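PDB 2A0J: PTS system, nitrogen regulatory IIA protein from Neisseria meningitidis, which probably acts as a phosphoryl-carrying regulator of the phosphotransferase type, taking up phosphate on a histidine and relaying nitrogen status to partner proteins. Local coordinates for residues Met17-Gly20 / Arg24-Glu27; Leu31-Glu36 / Ile100-Val105; Val63-Gly68 / Glu115-Leu120. One frame throughout, in Å; residues are numbered along the deposited sequence.

From the N terminus, contact 1 closes the short loop 18-21 between strand 13-17 and helix 22-33. The end of that same helix then enters contact 2, which spans 63 residues to place the helix on strand 97-106. Contact 3 starts inside that span, at strand 63-70, and ends beyond it on helix 110-124, so contacts 2 and 3 cross, while contact 1 precedes both. Strands 63-70 and 97-106 are neighbours in the sheet, and helices 22-33 and 110-124 pack on its two faces. L25 of contact 1 touches I100 of contact 2, and F26 reaches P66 of contact 3.

Contact 1 of 3, residues Met17-Gly20 / Arg24-Glu27; sequences MEVG and RLFE
V19 pushes one methyl against the first turn of helix 22-33, and this is the tight part of the contact. V19 CG2 lies 3.5 Å from R24 CB and also 3.5 Å from the backbone N of L25, so it meets backbone as well as side chain. The torsion of V19 (chi1 53°) sets CG2 anti to the backbone N and aims it at the helix. The other branch, V19 CG1, turns inward and comes within 4.1 Å of L25 CD1. M17 adds its sulfur on the same apolar side: the chain runs extended to SD and then bends (chi3 -82°), and M17 SD lies 3.9 Å from the same L25 CD1; M17 and L25 are both buried. The residues form a beta-loop-alpha connection, in which the few residues after strand 13-17 lead into helix 22-33. R24 N is hydrogen-bonded to S21 OG, just before the helix. M17 and L25 share I81 of strand 77-83 as a further neighbour, which ties the apolar side to the sheet. The outer side is looser. R24 lays its aliphatic part beside V19, with R24 CD 3.8 Å from V19 CG2, and then bends at chi2 and chi3 so that its guanidinium group ends at the exposed surface. E18 points away from the helix, and its OE1 makes a salt bridge with R84 NH1.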
loop_
_atom_site.group_PDB
_atom_site.type_symbol
_atom_site.label_atom_id
_atom_site.label_comp_id
_atom_site.label_asym_id
_atom_site.label_seq_id
_atom_site.Cartn_x
_atom_site.Cartn_y
_atom_site.Cartn_z
ATOM N N MET A 17 -4.874 3.258 12.091
ATOM C CA MET A 17 -4.169 2.104 12.643
ATOM C C MET A 17 -3.048 2.454 13.623
ATOM O O MET A 17 -2.169 3.261 13.328
ATOM C CB MET A 17 -3.598 1.249 11.510
ATOM C CG MET A 17 -2.831 0.018 11.990
ATOM S SD MET A 17 -1.972 -0.843 10.655
ATOM C CE MET A 17 -3.306 -1.809 9.992
ATOM N N GLU A 18 -3.099 1.843 14.798
ATOM C CA GLU A 18 -2.092 2.055 15.822
ATOM C C GLU A 18 -1.012 1.004 15.591
ATOM O O GLU A 18 -1.177 -0.166 15.943
ATOM C CB GLU A 18 -2.721 1.884 17.206
ATOM C CG GLU A 18 -1.741 1.964 18.361
ATOM C CD GLU A 18 -2.435 1.849 19.703
ATOM O OE1 GLU A 18 -3.222 2.760 20.041
ATOM O OE2 GLU A 18 -2.204 0.850 20.416
ATOM N N VAL A 19 0.092 1.416 14.985
ATOM C CA VAL A 19 1.171 0.484 14.695
ATOM C C VAL A 19 2.526 1.059 15.098
ATOM O O VAL A 19 2.810 2.235 14.857
ATOM C CB VAL A 19 1.159 0.091 13.184
ATOM C CG1 VAL A 19 1.167 1.340 12.314
ATOM C CG2 VAL A 19 2.345 -0.783 12.857
ATOM N N GLY A 20 3.355 0.217 15.713
ATOM C CA GLY A 20 4.665 0.649 16.169
ATOM C C GLY A 20 5.839 0.401 15.237
ATOM O O GLY A 20 6.743 1.232 15.147
ATOM N N ARG A 24 5.372 -4.738 12.003
ATOM C CA ARG A 24 3.995 -4.831 12.476
ATOM C C ARG A 24 3.053 -4.442 11.342
ATOM O O ARG A 24 2.092 -5.150 11.040
ATOM C CB ARG A 24 3.803 -3.890 13.669
ATOM C CG ARG A 24 2.684 -4.267 14.629
ATOM C CD ARG A 24 1.331 -4.326 13.943
ATOM N NE ARG A 24 0.768 -5.674 13.988
ATOM C CZ ARG A 24 0.319 -6.264 15.091
ATOM N NH1 ARG A 24 0.358 -5.624 16.254
ATOM N NH2 ARG A 24 -0.160 -7.500 15.033
ATOM N N LEU A 25 3.343 -3.307 10.718
ATOM C CA LEU A 25 2.553 -2.802 9.610
ATOM C C LEU A 25 2.434 -3.863 8.501
ATOM O O LEU A 25 1.357 -4.070 7.927
ATOM C CB LEU A 25 3.223 -1.533 9.072
ATOM C CG LEU A 25 2.559 -0.688 7.983
ATOM C CD1 LEU A 25 1.216 -0.169 8.460
ATOM C CD2 LEU A 25 3.477 0.476 7.635
ATOM N N PHE A 26 3.541 -4.539 8.202
ATOM C CA PHE A 26 3.537 -5.565 7.161
ATOM C C PHE A 26 2.734 -6.801 7.568
ATOM O O PHE A 26 2.118 -7.453 6.724
ATOM C CB PHE A 26 4.975 -5.962 6.784
ATOM C CG PHE A 26 5.576 -5.114 5.687
ATOM C CD1 PHE A 26 5.796 -3.756 5.872
ATOM C CD2 PHE A 26 5.922 -5.679 4.465
ATOM C CE1 PHE A 26 6.348 -2.972 4.856
ATOM C CE2 PHE A 26 6.475 -4.902 3.443
ATOM C CZ PHE A 26 6.687 -3.551 3.639
ATOM N N GLU A 27 2.740 -7.131 8.853
ATOM C CA GLU A 27 1.974 -8.285 9.311
ATOM C C GLU A 27 0.489 -8.017 9.129
ATOM O O GLU A 27 -0.248 -8.871 8.646
ATOM C CB GLU A 27 2.277 -8.588 10.776
ATOM C CG GLU A 27 3.606 -9.292 10.979
ATOM C CD GLU A 27 3.916 -9.541 12.436
ATOM O OE1 GLU A 27 4.926 -10.217 12.716
ATOM O OE2 GLU A 27 3.155 -9.058 13.302
#

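Contact 2 of 3, residues Leu31-Glu36 / Ile100-Val105; sequences LLLERE and IFILLV
L33 meets I102 and L104 without any flat group between them, so no ring face or edge takes part and the contact is aliphatic throughout. The one aromatic ring in the two segments, that of F101, belongs to the other side of the strand, where it packs on L8, F80 and L120. A single methyl of L33 does the touching: CD1 lies 4.0 Å from I102 CG2 and 4.1 Å from L104 CB. It rests over the strand between two residues that are two places apart and point to the same side, with L103 between them facing the other way. L33 reaches there with CG anti to its carbonyl carbon (chi1 -51°) and its chain extended at chi2, which sends CD1 straight from the helix toward the sheet. I102 answers with its short CG2 branch. L104 offers its CB at the foot of the side chain. All three residues are buried, and no hydrogen bond joins the segments. The helix ends here: E34 is the first residue to leave helical geometry, and L33 O accepts a bond from S37 OG. A79 of strand 77-83 also touches L33, while L48 and C47 of helix 41-52 lie against I102 and L104. L31 touches H41, and helices 22-33 and 41-52 lie on one face of the sheet, over 97-106, one of the two inner strands.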
loop_
_atom_site.group_PDB
_atom_site.type_symbol
_atom_site.label_atom_id
_atom_site.label_comp_id
_atom_site.label_asym_id
_atom_site.label_seq_id
_atom_site.Cartn_x
_atom_site.Cartn_y
_atom_site.Cartn_z
ATOM N N LEU A 31 -2.711 -9.832 6.568
ATOM C CA LEU A 31 -4.058 -10.151 7.027
ATOM C C LEU A 31 -5.141 -9.547 6.126
ATOM O O LEU A 31 -6.117 -10.213 5.788
ATOM C CB LEU A 31 -4.227 -9.671 8.472
ATOM C CG LEU A 31 -3.488 -10.580 9.459
ATOM C CD1 LEU A 31 -3.390 -9.930 10.839
ATOM C CD2 LEU A 31 -4.218 -11.926 9.520
ATOM N N LEU A 32 -4.953 -8.291 5.729
ATOM C CA LEU A 32 -5.904 -7.602 4.865
ATOM C C LEU A 32 -6.008 -8.234 3.474
ATOM O O LEU A 32 -7.099 -8.345 2.913
ATOM C CB LEU A 32 -5.503 -6.132 4.717
ATOM C CG LEU A 32 -5.550 -5.241 5.958
ATOM C CD1 LEU A 32 -5.046 -3.858 5.602
ATOM C CD2 LEU A 32 -6.965 -5.174 6.486
ATOM N N LEU A 33 -4.871 -8.643 2.918
ATOM C CA LEU A 33 -4.839 -9.242 1.590
ATOM C C LEU A 33 -4.941 -10.774 1.589
ATOM O O LEU A 33 -5.060 -11.393 0.535
ATOM C CB LEU A 33 -3.568 -8.795 0.865
ATOM C CG LEU A 33 -3.331 -7.275 0.855
ATOM C CD1 LEU A 33 -2.191 -6.970 -0.088
ATOM C CD2 LEU A 33 -4.586 -6.521 0.413
ATOM N N GLU A 34 -4.914 -11.370 2.776
ATOM C CA GLU A 34 -5.003 -12.818 2.949
ATOM C C GLU A 34 -6.186 -13.507 2.253
ATOM O O GLU A 34 -7.312 -13.008 2.248
ATOM C CB GLU A 34 -5.055 -13.142 4.446
ATOM C CG GLU A 34 -5.220 -14.617 4.773
ATOM C CD GLU A 34 -5.296 -14.881 6.264
ATOM O OE1 GLU A 34 -5.319 -16.066 6.652
ATOM O OE2 GLU A 34 -5.339 -13.909 7.047
ATOM N N ARG A 35 -5.900 -14.677 1.693
ATOM C CA ARG A 35 -6.862 -15.533 0.992
ATOM C C ARG A 35 -7.621 -14.948 -0.192
ATOM O O ARG A 35 -7.825 -15.637 -1.187
ATOM C CB ARG A 35 -7.868 -16.130 1.968
ATOM C CG ARG A 35 -8.765 -17.155 1.306
ATOM C CD ARG A 35 -9.502 -17.970 2.339
ATOM N NE ARG A 35 -10.268 -17.115 3.238
ATOM C CZ ARG A 35 -10.929 -17.556 4.300
ATOM N NH1 ARG A 35 -10.917 -18.850 4.603
ATOM N NH2 ARG A 35 -11.603 -16.704 5.056
ATOM N N GLU A 36 -8.066 -13.703 -0.094
ATOM C CA GLU A 36 -8.761 -13.111 -1.222
ATOM C C GLU A 36 -7.703 -12.966 -2.328
ATOM O O GLU A 36 -7.975 -12.473 -3.426
ATOM C CB GLU A 36 -9.372 -11.761 -0.826
ATOM C CG GLU A 36 -8.369 -10.710 -0.417
ATOM C CD GLU A 36 -7.765 -10.001 -1.604
ATOM O OE1 GLU A 36 -6.711 -9.354 -1.435
ATOM O OE2 GLU A 36 -8.353 -10.083 -2.705
ATOM N N ILE A 100 0.272 4.536 3.583
ATOM C CA ILE A 100 0.770 3.313 2.959
ATOM C C ILE A 100 -0.205 2.629 1.989
ATOM O O ILE A 100 -1.315 2.252 2.367
ATOM C CB ILE A 100 1.192 2.258 4.046
ATOM C CG1 ILE A 100 2.129 2.891 5.083
ATOM C CG2 ILE A 100 1.900 1.073 3.389
ATOM C CD1 ILE A 100 1.427 3.696 6.158
ATOM N N PHE A 101 0.218 2.472 0.735
ATOM C CA PHE A 101 -0.598 1.784 -0.262
ATOM C C PHE A 101 0.110 0.463 -0.620
ATOM O O PHE A 101 1.229 0.471 -1.133
ATOM C CB PHE A 101 -0.785 2.655 -1.516
ATOM C CG PHE A 101 -1.827 2.124 -2.469
ATOM C CD1 PHE A 101 -1.603 0.952 -3.193
ATOM C CD2 PHE A 101 -3.055 2.765 -2.601
ATOM C CE1 PHE A 101 -2.589 0.421 -4.030
ATOM C CE2 PHE A 101 -4.053 2.243 -3.438
ATOM C CZ PHE A 101 -3.818 1.070 -4.151
ATOM N N ILE A 102 -0.537 -0.668 -0.331
ATOM C CA ILE A 102 0.050 -1.978 -0.621
ATOM C C ILE A 102 -0.585 -2.590 -1.855
ATOM O O ILE A 102 -1.793 -2.510 -2.037
ATOM C CB ILE A 102 -0.144 -2.985 0.537
ATOM C CG1 ILE A 102 0.216 -2.342 1.878
ATOM C CG2 ILE A 102 0.718 -4.214 0.295
ATOM C CD1 ILE A 102 -0.895 -1.472 2.468
ATOM N N LEU A 103 0.236 -3.204 -2.698
ATOM C CA LEU A 103 -0.251 -3.837 -3.917
ATOM C C LEU A 103 0.325 -5.233 -4.131
ATOM O O LEU A 103 1.542 -5.415 -4.099
ATOM C CB LEU A 103 0.092 -2.982 -5.137
ATOM C CG LEU A 103 -0.413 -3.582 -6.456
ATOM C CD1 LEU A 103 -1.935 -3.565 -6.460
ATOM C CD2 LEU A 103 0.122 -2.808 -7.642
ATOM N N LEU A 104 -0.557 -6.206 -4.349
ATOM C CA LEU A 104 -0.160 -7.594 -4.619
ATOM C C LEU A 104 -0.601 -7.913 -6.055
ATOM O O LEU A 104 -1.793 -7.875 -6.371
ATOM C CB LEU A 104 -0.850 -8.559 -3.658
ATOM C CG LEU A 104 0.006 -9.405 -2.721
ATOM C CD1 LEU A 104 -0.886 -10.510 -2.158
ATOM C CD2 LEU A 104 1.209 -10.009 -3.452
ATOM N N VAL A 105 0.350 -8.243 -6.922
ATOM C CA VAL A 105 0.012 -8.522 -8.310
ATOM C C VAL A 105 0.359 -9.921 -8.809
ATOM O O VAL A 105 1.283 -10.566 -8.310
ATOM C CB VAL A 105 0.690 -7.488 -9.247
ATOM C CG1 VAL A 105 0.214 -6.091 -8.895
ATOM C CG2 VAL A 105 2.212 -7.565 -9.121
#

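Contact 3 of 3, residues Val63-Gly68 / Glu115-Leu120; sequences VAIPHG and EVLSKL
L117 faces both I65 and H67, and it carries nearly all that the helix segment 115-120 gives to this contact. In chain order, E115 and V116 supply backbone: E115 O accepts K119 N at 2.8 Å and V116 O accepts L120 N at 3.0 Å, which keeps this turn regular. L117 then divides its two methyls. L117 CD1 stands over the centre of the H67 imidazole, 4.1 Å from the ring centroid and almost on the ring normal, a CH-pi contact in which the leucine and histidine side chains cross at about a right angle. L117 CD2 turns to I65, meeting I65 CD1 at 3.9 Å, and lies 4.1 Å from H67 ND1. S118 points away from the strand. L120, one turn on from L117, again faces inward and touches F101 of strand 97-106. On the strand side the ring is locked within its own segment. H67 CG lies between the backbone N and carbonyl carbon (chi1 55°), which brings ND1 back to I65 O. The H67 ND1 to I65 O bond is 2.7 Å long and nearly straight (169°), and the oxygen is only 4° out of the ring plane. Rotation of the imidazole is thereby fixed, with L117 across one face. The sequence VAIPHG fits the end of the type 2 EIIA histidine signature, so H67 is probably the phosphorylated residue. Using ND1 to bond a backbone carbonyl is consistent with NE2 being the nitrogen that takes the phosphate, as in relatives of the type 2 EIIA family.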
loop_
_atom_site.group_PDB
_atom_site.type_symbol
_atom_site.label_atom_id
_atom_site.label_comp_id
_atom_site.label_asym_id
_atom_site.label_seq_id
_atom_site.Cartn_x
_atom_site.Cartn_y
_atom_site.Cartn_z
ATOM N N VAL A 63 5.043 8.988 2.442
ATOM C CA VAL A 63 4.343 8.040 1.591
ATOM C C VAL A 63 5.199 6.816 1.259
ATOM O O VAL A 63 6.431 6.873 1.294
ATOM C CB VAL A 63 3.917 8.696 0.273
ATOM C CG1 VAL A 63 3.174 7.678 -0.599
ATOM C CG2 VAL A 63 3.049 9.917 0.559
ATOM N N ALA A 64 4.534 5.709 0.941
ATOM C CA ALA A 64 5.211 4.466 0.583
ATOM C C ALA A 64 4.260 3.576 -0.220
ATOM O O ALA A 64 3.033 3.715 -0.139
ATOM C CB ALA A 64 5.686 3.738 1.844
ATOM N N ILE A 65 4.834 2.658 -0.990
ATOM C CA ILE A 65 4.057 1.743 -1.818
ATOM C C ILE A 65 4.620 0.329 -1.778
ATOM O O ILE A 65 5.200 -0.141 -2.751
ATOM C CB ILE A 65 4.035 2.203 -3.296
ATOM C CG1 ILE A 65 5.458 2.559 -3.751
ATOM C CG2 ILE A 65 3.089 3.381 -3.466
ATOM C CD1 ILE A 65 5.606 2.770 -5.245
ATOM N N PRO A 66 4.458 -0.371 -0.644
ATOM C CA PRO A 66 4.985 -1.737 -0.568
ATOM C C PRO A 66 4.250 -2.601 -1.596
ATOM O O PRO A 66 3.043 -2.446 -1.785
ATOM C CB PRO A 66 4.659 -2.163 0.871
ATOM C CG PRO A 66 4.460 -0.877 1.612
ATOM C CD PRO A 66 3.772 0.004 0.605
ATOM N N HIS A 67 4.959 -3.504 -2.263
ATOM C CA HIS A 67 4.303 -4.364 -3.247
ATOM C C HIS A 67 5.024 -5.702 -3.467
ATOM O O HIS A 67 6.186 -5.864 -3.086
ATOM C CB HIS A 67 4.154 -3.618 -4.583
ATOM C CG HIS A 67 5.439 -3.073 -5.126
ATOM N ND1 HIS A 67 5.985 -1.882 -4.698
ATOM C CD2 HIS A 67 6.297 -3.568 -6.051
ATOM C CE1 HIS A 67 7.122 -1.666 -5.336
ATOM N NE2 HIS A 67 7.334 -2.675 -6.162
ATOM N N GLY A 68 4.324 -6.653 -4.083
ATOM C CA GLY A 68 4.900 -7.963 -4.341
ATOM C C GLY A 68 4.126 -8.775 -5.368
ATOM O O GLY A 68 2.937 -8.552 -5.590
ATOM N N GLU A 115 2.070 0.642 -14.514
ATOM C CA GLU A 115 1.146 1.740 -14.775
ATOM C C GLU A 115 0.466 2.176 -13.490
ATOM O O GLU A 115 0.411 3.365 -13.177
ATOM C CB GLU A 115 0.069 1.312 -15.775
ATOM C CG GLU A 115 0.595 0.648 -17.032
ATOM C CD GLU A 115 1.530 1.541 -17.813
ATOM O OE1 GLU A 115 1.135 2.685 -18.121
ATOM O OE2 GLU A 115 2.657 1.095 -18.123
ATOM N N VAL A 116 -0.065 1.204 -12.757
ATOM C CA VAL A 116 -0.748 1.484 -11.505
ATOM C C VAL A 116 0.201 2.149 -10.515
ATOM O O VAL A 116 -0.136 3.171 -9.913
ATOM C CB VAL A 116 -1.329 0.182 -10.888
ATOM C CG1 VAL A 116 -1.780 0.421 -9.453
ATOM C CG2 VAL A 116 -2.505 -0.296 -11.718
ATOM N N LEU A 117 1.388 1.568 -10.356
ATOM C CA LEU A 117 2.386 2.101 -9.435
ATOM C C LEU A 117 2.797 3.502 -9.837
ATOM O O LEU A 117 2.855 4.409 -9.006
ATOM C CB LEU A 117 3.630 1.213 -9.421
ATOM C CG LEU A 117 3.572 -0.108 -8.657
ATOM C CD1 LEU A 117 4.862 -0.866 -8.882
ATOM C CD2 LEU A 117 3.368 0.164 -7.179
ATOM N N SER A 118 3.092 3.660 -11.123
ATOM C CA SER A 118 3.517 4.939 -11.667
ATOM C C SER A 118 2.467 6.018 -11.469
ATOM O O SER A 118 2.782 7.146 -11.088
ATOM C CB SER A 118 3.825 4.791 -13.155
ATOM O OG SER A 118 4.199 6.033 -13.717
ATOM N N LYS A 119 1.212 5.683 -11.734
ATOM C CA LYS A 119 0.157 6.670 -11.565
ATOM C C LYS A 119 0.035 7.055 -10.110
ATOM O O LYS A 119 -0.021 8.232 -9.789
ATOM C CB LYS A 119 -1.177 6.134 -12.082
ATOM C CG LYS A 119 -1.324 6.241 -13.588
ATOM C CD LYS A 119 -1.218 7.692 -14.022
ATOM C CE LYS A 119 -1.368 7.845 -15.523
ATOM N NZ LYS A 119 -1.198 9.267 -15.936
ATOM N N LEU A 120 0.009 6.064 -9.227
ATOM C CA LEU A 120 -0.108 6.334 -7.802
ATOM C C LEU A 120 0.998 7.272 -7.321
ATOM O O LEU A 120 0.721 8.253 -6.639
ATOM C CB LEU A 120 -0.078 5.022 -7.007
ATOM C CG LEU A 120 -1.315 4.124 -7.148
ATOM C CD1 LEU A 120 -1.015 2.721 -6.623
ATOM C CD2 LEU A 120 -2.492 4.754 -6.403
#